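PDB 4NRH: CopN from Chlamydia pneumoniae, which binds a secretion chaperone and probably acts as a gatekeeper that directs translocator export by the type III secretion system. Local coordinates for residues V227-D239 / F269-F281. Numbering follows the deposited sequence.
Sequences VKVAESYHKIIND and FFSALRQTSSRLF
With CG of Tyr233 anti to its own N (chi1 -179°) and CG of Phe269 set beside its N (chi1 -79°), the two side chains run antiparallel, each toward the other's backbone. Their ring planes meet obliquely at 38°. Phe269 enters helix 226-237 as a knob among Val229, Ser232, Tyr233 and Ile236: CE1 lies 3.6 Å from Val229 CG1, CE2 lies 3.6 Å from Ile236 CD1, and CA of Tyr233 sits over one face. Tyr233 runs the other way, past Ala272 CB (3.5 Å from CZ), to Thr276. There its OH donates to Thr276 OG1 (3.0 Å), which in turn makes a short bond to Ala272 O (2.5 Å); Thr276 N bonds to that carbonyl from the opposite face of its plane. Ile237 CD1 lies over the rim of one face of the Tyr233 ring and packs against Phe281 CZ (3.7 Å). Phe202 of helix 179-215 meets the Tyr233 ring edge-to-face. Ser277 and Ser278 hydrogen-bond to the SycD chaperone, a separate chain, and Arg279 adds a salt bridge to it. A hydrogen bond within an apolar interface thus gives the buried tyrosine OH a partner and ties helix 226-237 to the chain leading into the chaperone-binding residues.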
ATOM      1  N   VAL A 227      -2.227  10.233  18.959  1.00 47.21           N
ATOM      2  CA  VAL A 227      -2.125  10.996  17.720  1.00 43.19           C
ATOM      3  C   VAL A 227      -0.790  11.732  17.670  1.00 50.78           C
ATOM      4  O   VAL A 227      -0.111  11.741  16.641  1.00 45.59           O
ATOM      5  CB  VAL A 227      -3.284  12.000  17.573  1.00 45.89           C
ATOM      6  CG1 VAL A 227      -3.095  12.853  16.328  1.00 45.42           C
ATOM      7  CG2 VAL A 227      -4.615  11.263  17.523  1.00 49.08           C
ATOM      8  N   LYS A 228      -0.418  12.344  18.791  1.00 52.04           N
ATOM      9  CA  LYS A 228       0.861  13.035  18.912  1.00 51.05           C
ATOM     10  C   LYS A 228       2.023  12.070  18.701  1.00 42.41           C
ATOM     11  O   LYS A 228       2.987  12.386  18.005  1.00 41.29           O
ATOM     12  CB  LYS A 228       0.980  13.710  20.280  1.00 54.67           C
ATOM     13  CG  LYS A 228       0.317  15.076  20.365  1.00 73.54           C
ATOM     14  CD  LYS A 228       0.995  16.074  19.441  1.00 84.26           C
ATOM     15  CE  LYS A 228       0.476  17.484  19.674  1.00 86.91           C
ATOM     16  NZ  LYS A 228       1.161  18.480  18.805  1.00 83.84           N
ATOM     17  N   VAL A 229       1.924  10.895  19.316  1.00 39.22           N
ATOM     18  CA  VAL A 229       2.955   9.870  19.199  1.00 43.86           C
ATOM     19  C   VAL A 229       3.073   9.373  17.761  1.00 42.89           C
ATOM     20  O   VAL A 229       4.178   9.177  17.250  1.00 41.26           O
ATOM     21  CB  VAL A 229       2.668   8.675  20.133  1.00 44.40           C
ATOM     22  CG1 VAL A 229       3.726   7.599  19.965  1.00 42.42           C
ATOM     23  CG2 VAL A 229       2.598   9.136  21.582  1.00 42.26           C
ATOM     24  N   ALA A 230       1.929   9.178  17.110  1.00 36.98           N
ATOM     25  CA  ALA A 230       1.899   8.722  15.723  1.00 43.75           C
ATOM     26  C   ALA A 230       2.535   9.737  14.781  1.00 47.21           C
ATOM     27  O   ALA A 230       3.235   9.367  13.839  1.00 43.09           O
ATOM     28  CB  ALA A 230       0.466   8.432  15.295  1.00 41.61           C
ATOM     29  N   GLU A 231       2.287  11.017  15.038  1.00 42.37           N
ATOM     30  CA  GLU A 231       2.859  12.080  14.218  1.00 48.50           C
ATOM     31  C   GLU A 231       4.371  12.169  14.400  1.00 41.01           C
ATOM     32  O   GLU A 231       5.099  12.467  13.455  1.00 45.67           O
ATOM     33  CB  GLU A 231       2.201  13.424  14.543  1.00 42.10           C
ATOM     34  CG  GLU A 231       0.773  13.546  14.026  1.00 45.18           C
ATOM     35  CD  GLU A 231       0.035  14.738  14.607  1.00 50.76           C
ATOM     36  OE1 GLU A 231       0.527  15.324  15.594  1.00 51.51           O
ATOM     37  OE2 GLU A 231      -1.040  15.088  14.075  1.00 55.14           O
ATOM     38  N   SER A 232       4.838  11.911  15.619  1.00 41.78           N
ATOM     39  CA  SER A 232       6.271  11.902  15.900  1.00 43.79           C
ATOM     40  C   SER A 232       6.932  10.729  15.187  1.00 41.22           C
ATOM     41  O   SER A 232       8.008  10.868  14.605  1.00 44.32           O
ATOM     42  CB  SER A 232       6.531  11.823  17.407  1.00 42.45           C
ATOM     43  OG  SER A 232       6.243  13.055  18.043  1.00 65.96           O
ATOM     44  N   TYR A 233       6.274   9.575  15.246  1.00 35.84           N
ATOM     45  CA  TYR A 233       6.728   8.363  14.570  1.00 40.86           C
ATOM     46  C   TYR A 233       6.919   8.606  13.076  1.00 37.07           C
ATOM     47  O   TYR A 233       7.933   8.214  12.496  1.00 36.25           O
ATOM     48  CB  TYR A 233       5.727   7.229  14.809  1.00 40.86           C
ATOM     49  CG  TYR A 233       6.093   5.901  14.185  1.00 36.15           C
ATOM     50  CD1 TYR A 233       7.265   5.243  14.533  1.00 37.59           C
ATOM     51  CD2 TYR A 233       5.247   5.290  13.268  1.00 41.03           C
ATOM     52  CE1 TYR A 233       7.595   4.022  13.969  1.00 41.50           C
ATOM     53  CE2 TYR A 233       5.563   4.071  12.703  1.00 40.83           C
ATOM     54  CZ  TYR A 233       6.738   3.440  13.055  1.00 45.31           C
ATOM     55  OH  TYR A 233       7.055   2.226  12.488  1.00 44.94           O
ATOM     56  N   HIS A 234       5.938   9.255  12.459  1.00 41.82           N
ATOM     57  CA  HIS A 234       5.987   9.553  11.031  1.00 45.51           C
ATOM     58  C   HIS A 234       7.019  10.631  10.718  1.00 47.70           C
ATOM     59  O   HIS A 234       7.644  10.610   9.659  1.00 52.15           O
ATOM     60  CB  HIS A 234       4.607   9.982  10.534  1.00 40.58           C
ATOM     61  CG  HIS A 234       3.593   8.882  10.562  1.00 58.03           C
ATOM     62  ND1 HIS A 234       2.260   9.104  10.834  1.00 65.06           N
ATOM     63  CD2 HIS A 234       3.718   7.551  10.349  1.00 55.47           C
ATOM     64  CE1 HIS A 234       1.609   7.956  10.790  1.00 66.32           C
ATOM     65  NE2 HIS A 234       2.469   6.998  10.496  1.00 59.58           N
ATOM     66  N   LYS A 235       7.187  11.572  11.641  1.00 42.16           N
ATOM     67  CA  LYS A 235       8.205  12.610  11.506  1.00 46.72           C
ATOM     68  C   LYS A 235       9.593  11.986  11.489  1.00 52.79           C
ATOM     69  O   LYS A 235      10.462  12.386  10.714  1.00 59.94           O
ATOM     70  CB  LYS A 235       8.098  13.623  12.647  1.00 58.15           C
ATOM     71  CG  LYS A 235       9.014  14.828  12.503  1.00 70.30           C
ATOM     72  CD  LYS A 235       8.705  15.882  13.554  1.00 80.38           C
ATOM     73  CE  LYS A 235       9.702  17.029  13.500  1.00 92.16           C
ATOM     74  NZ  LYS A 235       9.437  18.042  14.561  1.00 98.85           N
ATOM     75  N   ILE A 236       9.788  10.998  12.356  1.00 51.86           N
ATOM     76  CA  ILE A 236      11.056  10.286  12.450  1.00 49.26           C
ATOM     77  C   ILE A 236      11.285   9.395  11.227  1.00 55.65           C
ATOM     78  O   ILE A 236      12.391   9.346  10.686  1.00 57.02           O
ATOM     79  CB  ILE A 236      11.117   9.446  13.740  1.00 40.55           C
ATOM     80  CG1 ILE A 236      11.136  10.362  14.964  1.00 47.85           C
ATOM     81  CG2 ILE A 236      12.340   8.564  13.748  1.00 48.51           C
ATOM     82  CD1 ILE A 236      11.225   9.621  16.280  1.00 54.91           C
ATOM     83  N   ILE A 237      10.238   8.698  10.793  1.00 52.67           N
ATOM     84  CA  ILE A 237      10.322   7.853   9.603  1.00 47.85           C
ATOM     85  C   ILE A 237      10.629   8.682   8.357  1.00 53.31           C
ATOM     86  O   ILE A 237      11.430   8.281   7.511  1.00 64.41           O
ATOM     87  CB  ILE A 237       9.013   7.062   9.379  1.00 52.75           C
ATOM     88  CG1 ILE A 237       8.894   5.927  10.394  1.00 48.15           C
ATOM     89  CG2 ILE A 237       8.952   6.492   7.970  1.00 65.00           C
ATOM     90  CD1 ILE A 237       7.699   5.034  10.154  1.00 53.53           C
ATOM     91  N   ASN A 238      10.011   9.855   8.265  1.00 57.97           N
ATOM     92  CA  ASN A 238      10.184  10.726   7.109  1.00 68.02           C
ATOM     93  C   ASN A 238      11.491  11.515   7.158  1.00 77.83           C
ATOM     94  O   ASN A 238      11.758  12.346   6.288  1.00 83.34           O
ATOM     95  CB  ASN A 238       8.998  11.685   6.985  1.00 69.99           C
ATOM     96  CG  ASN A 238       7.785  11.032   6.348  1.00 70.94           C
ATOM     97  OD1 ASN A 238       7.575  11.131   5.139  1.00 85.78           O
ATOM     98  ND2 ASN A 238       6.981  10.356   7.161  1.00 58.57           N
ATOM     99  N   ASP A 239      12.302  11.250   8.178  1.00 80.67           N
ATOM    100  CA  ASP A 239      13.644  11.816   8.252  1.00 84.37           C
ATOM    101  C   ASP A 239      14.601  10.873   7.527  1.00 82.16           C
ATOM    102  O   ASP A 239      14.877   9.769   7.996  1.00 85.24           O
ATOM    103  CB  ASP A 239      14.069  12.020   9.710  1.00 82.45           C
ATOM    104  CG  ASP A 239      15.376  12.787   9.846  1.00 85.17           C
ATOM    105  OD1 ASP A 239      16.098  12.953   8.841  1.00 89.11           O
ATOM    106  OD2 ASP A 239      15.680  13.231  10.973  1.00 85.30           O
ATOM    107  N   PHE A 269       8.434   2.754  19.610  1.00 34.71           N
ATOM    108  CA  PHE A 269       8.828   3.083  18.243  1.00 32.00           C
ATOM    109  C   PHE A 269       9.527   1.912  17.561  1.00 39.48           C
ATOM    110  O   PHE A 269       9.262   1.618  16.394  1.00 39.71           O
ATOM    111  CB  PHE A 269       9.740   4.313  18.225  1.00 33.24           C
ATOM    112  CG  PHE A 269       9.004   5.618  18.354  1.00 36.03           C
ATOM    113  CD1 PHE A 269       7.620   5.653  18.350  1.00 28.91           C
ATOM    114  CD2 PHE A 269       9.700   6.810  18.471  1.00 33.53           C
ATOM    115  CE1 PHE A 269       6.943   6.853  18.464  1.00 38.88           C
ATOM    116  CE2 PHE A 269       9.029   8.013  18.586  1.00 39.93           C
ATOM    117  CZ  PHE A 269       7.647   8.034  18.583  1.00 42.26           C
ATOM    118  N   PHE A 270      10.424   1.256  18.290  1.00 43.36           N
ATOM    119  CA  PHE A 270      11.174   0.127  17.751  1.00 43.43           C
ATOM    120  C   PHE A 270      10.245  -1.041  17.437  1.00 41.40           C
ATOM    121  O   PHE A 270      10.378  -1.691  16.401  1.00 34.50           O
ATOM    122  CB  PHE A 270      12.267  -0.316  18.729  1.00 40.09           C
ATOM    123  CG  PHE A 270      13.236  -1.305  18.144  1.00 45.28           C
ATOM    124  CD1 PHE A 270      12.989  -2.667  18.217  1.00 47.76           C
ATOM    125  CD2 PHE A 270      14.390  -0.872  17.510  1.00 42.69           C
ATOM    126  CE1 PHE A 270      13.875  -3.577  17.674  1.00 44.81           C
ATOM    127  CE2 PHE A 270      15.280  -1.778  16.966  1.00 44.65           C
ATOM    128  CZ  PHE A 270      15.022  -3.132  17.048  1.00 49.54           C
ATOM    129  N   SER A 271       9.308  -1.302  18.342  1.00 33.83           N
ATOM    130  CA  SER A 271       8.323  -2.359  18.146  1.00 37.96           C
ATOM    131  C   SER A 271       7.423  -2.059  16.952  1.00 39.52           C
ATOM    132  O   SER A 271       6.950  -2.971  16.275  1.00 39.91           O
ATOM    133  CB  SER A 271       7.481  -2.545  19.409  1.00 37.43           C
ATOM    134  OG  SER A 271       8.304  -2.739  20.546  1.00 52.64           O
ATOM    135  N   ALA A 272       7.196  -0.774  16.695  1.00 33.51           N
ATOM    136  CA  ALA A 272       6.338  -0.342  15.594  1.00 40.26           C
ATOM    137  C   ALA A 272       6.926  -0.706  14.233  1.00 39.78           C
ATOM    138  O   ALA A 272       6.199  -0.826  13.247  1.00 36.85           O
ATOM    139  CB  ALA A 272       6.090   1.157  15.676  1.00 38.39           C
ATOM    140  N   LEU A 273       8.244  -0.877  14.182  1.00 36.09           N
ATOM    141  CA  LEU A 273       8.929  -1.172  12.927  1.00 41.48           C
ATOM    142  C   LEU A 273       8.564  -2.548  12.373  1.00 38.41           C
ATOM    143  O   LEU A 273       8.706  -2.798  11.176  1.00 45.80           O
ATOM    144  CB  LEU A 273      10.444  -1.079  13.116  1.00 32.53           C
ATOM    145  CG  LEU A 273      10.985   0.282  13.553  1.00 38.60           C
ATOM    146  CD1 LEU A 273      12.464   0.186  13.882  1.00 43.61           C
ATOM    147  CD2 LEU A 273      10.741   1.328  12.479  1.00 36.36           C
ATOM    148  N   ARG A 274       8.093  -3.434  13.245  1.00 31.37           N
ATOM    149  CA  ARG A 274       7.658  -4.760  12.816  1.00 37.51           C
ATOM    150  C   ARG A 274       6.147  -4.944  12.920  1.00 38.26           C
ATOM    151  O   ARG A 274       5.625  -6.004  12.576  1.00 44.70           O
ATOM    152  CB  ARG A 274       8.362  -5.843  13.633  1.00 39.61           C
ATOM    153  CG  ARG A 274       7.889  -5.940  15.073  1.00 48.39           C
ATOM    154  CD  ARG A 274       8.369  -7.227  15.723  1.00 58.35           C
ATOM    155  NE  ARG A 274       8.270  -7.175  17.177  1.00 73.50           N
ATOM    156  CZ  ARG A 274       7.196  -7.548  17.865  1.00 79.57           C
ATOM    157  NH1 ARG A 274       6.122  -7.998  17.228  1.00 81.62           N
ATOM    158  NH2 ARG A 274       7.192  -7.471  19.189  1.00 77.06           N
ATOM    159  N   GLN A 275       5.446  -3.916  13.389  1.00 35.35           N
ATOM    160  CA  GLN A 275       4.003  -4.016  13.599  1.00 39.84           C
ATOM    161  C   GLN A 275       3.218  -3.105  12.662  1.00 42.82           C
ATOM    162  O   GLN A 275       2.004  -3.251  12.515  1.00 50.34           O
ATOM    163  CB  GLN A 275       3.650  -3.691  15.052  1.00 38.27           C
ATOM    164  CG  GLN A 275       4.250  -4.647  16.070  1.00 51.32           C
ATOM    165  CD  GLN A 275       3.612  -6.022  16.023  1.00 67.43           C
ATOM    166  OE1 GLN A 275       4.082  -6.913  15.315  1.00 76.46           O
ATOM    167  NE2 GLN A 275       2.535  -6.200  16.778  1.00 66.30           N
ATOM    168  N   THR A 276       3.913  -2.168  12.028  1.00 39.79           N
ATOM    169  CA  THR A 276       3.268  -1.254  11.095  1.00 39.84           C
ATOM    170  C   THR A 276       3.588  -1.643   9.654  1.00 40.07           C
ATOM    171  O   THR A 276       4.494  -2.438   9.403  1.00 39.01           O
ATOM    172  CB  THR A 276       3.691   0.206  11.345  1.00 40.28           C
ATOM    173  OG1 THR A 276       5.115   0.319  11.249  1.00 38.81           O
ATOM    174  CG2 THR A 276       3.244   0.661  12.728  1.00 47.50           C
ATOM    175  N   SER A 277       2.830  -1.081   8.720  1.00 38.77           N
ATOM    176  CA  SER A 277       2.916  -1.452   7.311  1.00 39.11           C
ATOM    177  C   SER A 277       4.300  -1.231   6.708  1.00 42.57           C
ATOM    178  O   SER A 277       4.949  -0.218   6.968  1.00 35.04           O
ATOM    179  CB  SER A 277       1.879  -0.676   6.500  1.00 38.70           C
ATOM    180  OG  SER A 277       2.032  -0.924   5.113  1.00 33.62           O
ATOM    181  N   SER A 278       4.742  -2.195   5.905  1.00 38.70           N
ATOM    182  CA  SER A 278       6.022  -2.109   5.212  1.00 34.55           C
ATOM    183  C   SER A 278       6.026  -0.959   4.209  1.00 37.83           C
ATOM    184  O   SER A 278       7.081  -0.427   3.861  1.00 39.36           O
ATOM    185  CB  SER A 278       6.332  -3.426   4.500  1.00 36.06           C
ATOM    186  OG  SER A 278       5.487  -3.618   3.378  1.00 31.40           O
ATOM    187  N   ARG A 279       4.837  -0.586   3.749  1.00 40.26           N
ATOM    188  CA  ARG A 279       4.673   0.483   2.770  1.00 32.89           C
ATOM    189  C   ARG A 279       5.079   1.846   3.334  1.00 32.32           C
ATOM    190  O   ARG A 279       5.360   2.779   2.583  1.00 33.94           O
ATOM    191  CB  ARG A 279       3.224   0.521   2.279  1.00 28.72           C
ATOM    192  CG  ARG A 279       3.006   1.330   1.016  1.00 32.97           C
ATOM    193  CD  ARG A 279       1.556   1.259   0.572  1.00 35.21           C
ATOM    194  NE  ARG A 279       1.298   2.101  -0.592  1.00 39.64           N
ATOM    195  CZ  ARG A 279       1.459   1.704  -1.848  1.00 31.64           C
ATOM    196  NH1 ARG A 279       1.881   0.473  -2.108  1.00 30.54           N
ATOM    197  NH2 ARG A 279       1.199   2.536  -2.847  1.00 33.20           N
ATOM    198  N   LEU A 280       5.107   1.952   4.659  1.00 32.75           N
ATOM    199  CA  LEU A 280       5.523   3.179   5.338  1.00 34.53           C
ATOM    200  C   LEU A 280       6.956   3.585   5.004  1.00 42.16           C
ATOM    201  O   LEU A 280       7.313   4.759   5.100  1.00 42.85           O
ATOM    202  CB  LEU A 280       5.391   3.015   6.853  1.00 32.13           C
ATOM    203  CG  LEU A 280       3.986   3.029   7.445  1.00 37.96           C
ATOM    204  CD1 LEU A 280       4.075   2.892   8.950  1.00 34.49           C
ATOM    205  CD2 LEU A 280       3.263   4.306   7.059  1.00 37.06           C
ATOM    206  N   PHE A 281       7.772   2.611   4.614  1.00 35.73           N
ATOM    207  CA  PHE A 281       9.187   2.859   4.369  1.00 36.04           C
ATOM    208  C   PHE A 281       9.514   2.804   2.879  1.00 37.09           C
ATOM    209  O   PHE A 281       9.253   1.803   2.211  1.00 43.57           O
ATOM    210  CB  PHE A 281      10.041   1.849   5.142  1.00 34.01           C
ATOM    211  CG  PHE A 281       9.733   1.802   6.615  1.00 31.67           C
ATOM    212  CD1 PHE A 281       8.733   0.976   7.102  1.00 35.90           C
ATOM    213  CD2 PHE A 281      10.436   2.595   7.509  1.00 29.41           C
ATOM    214  CE1 PHE A 281       8.444   0.935   8.454  1.00 44.62           C
ATOM    215  CE2 PHE A 281      10.151   2.557   8.861  1.00 37.29           C
ATOM    216  CZ  PHE A 281       9.153   1.726   9.333  1.00 41.62           C
TER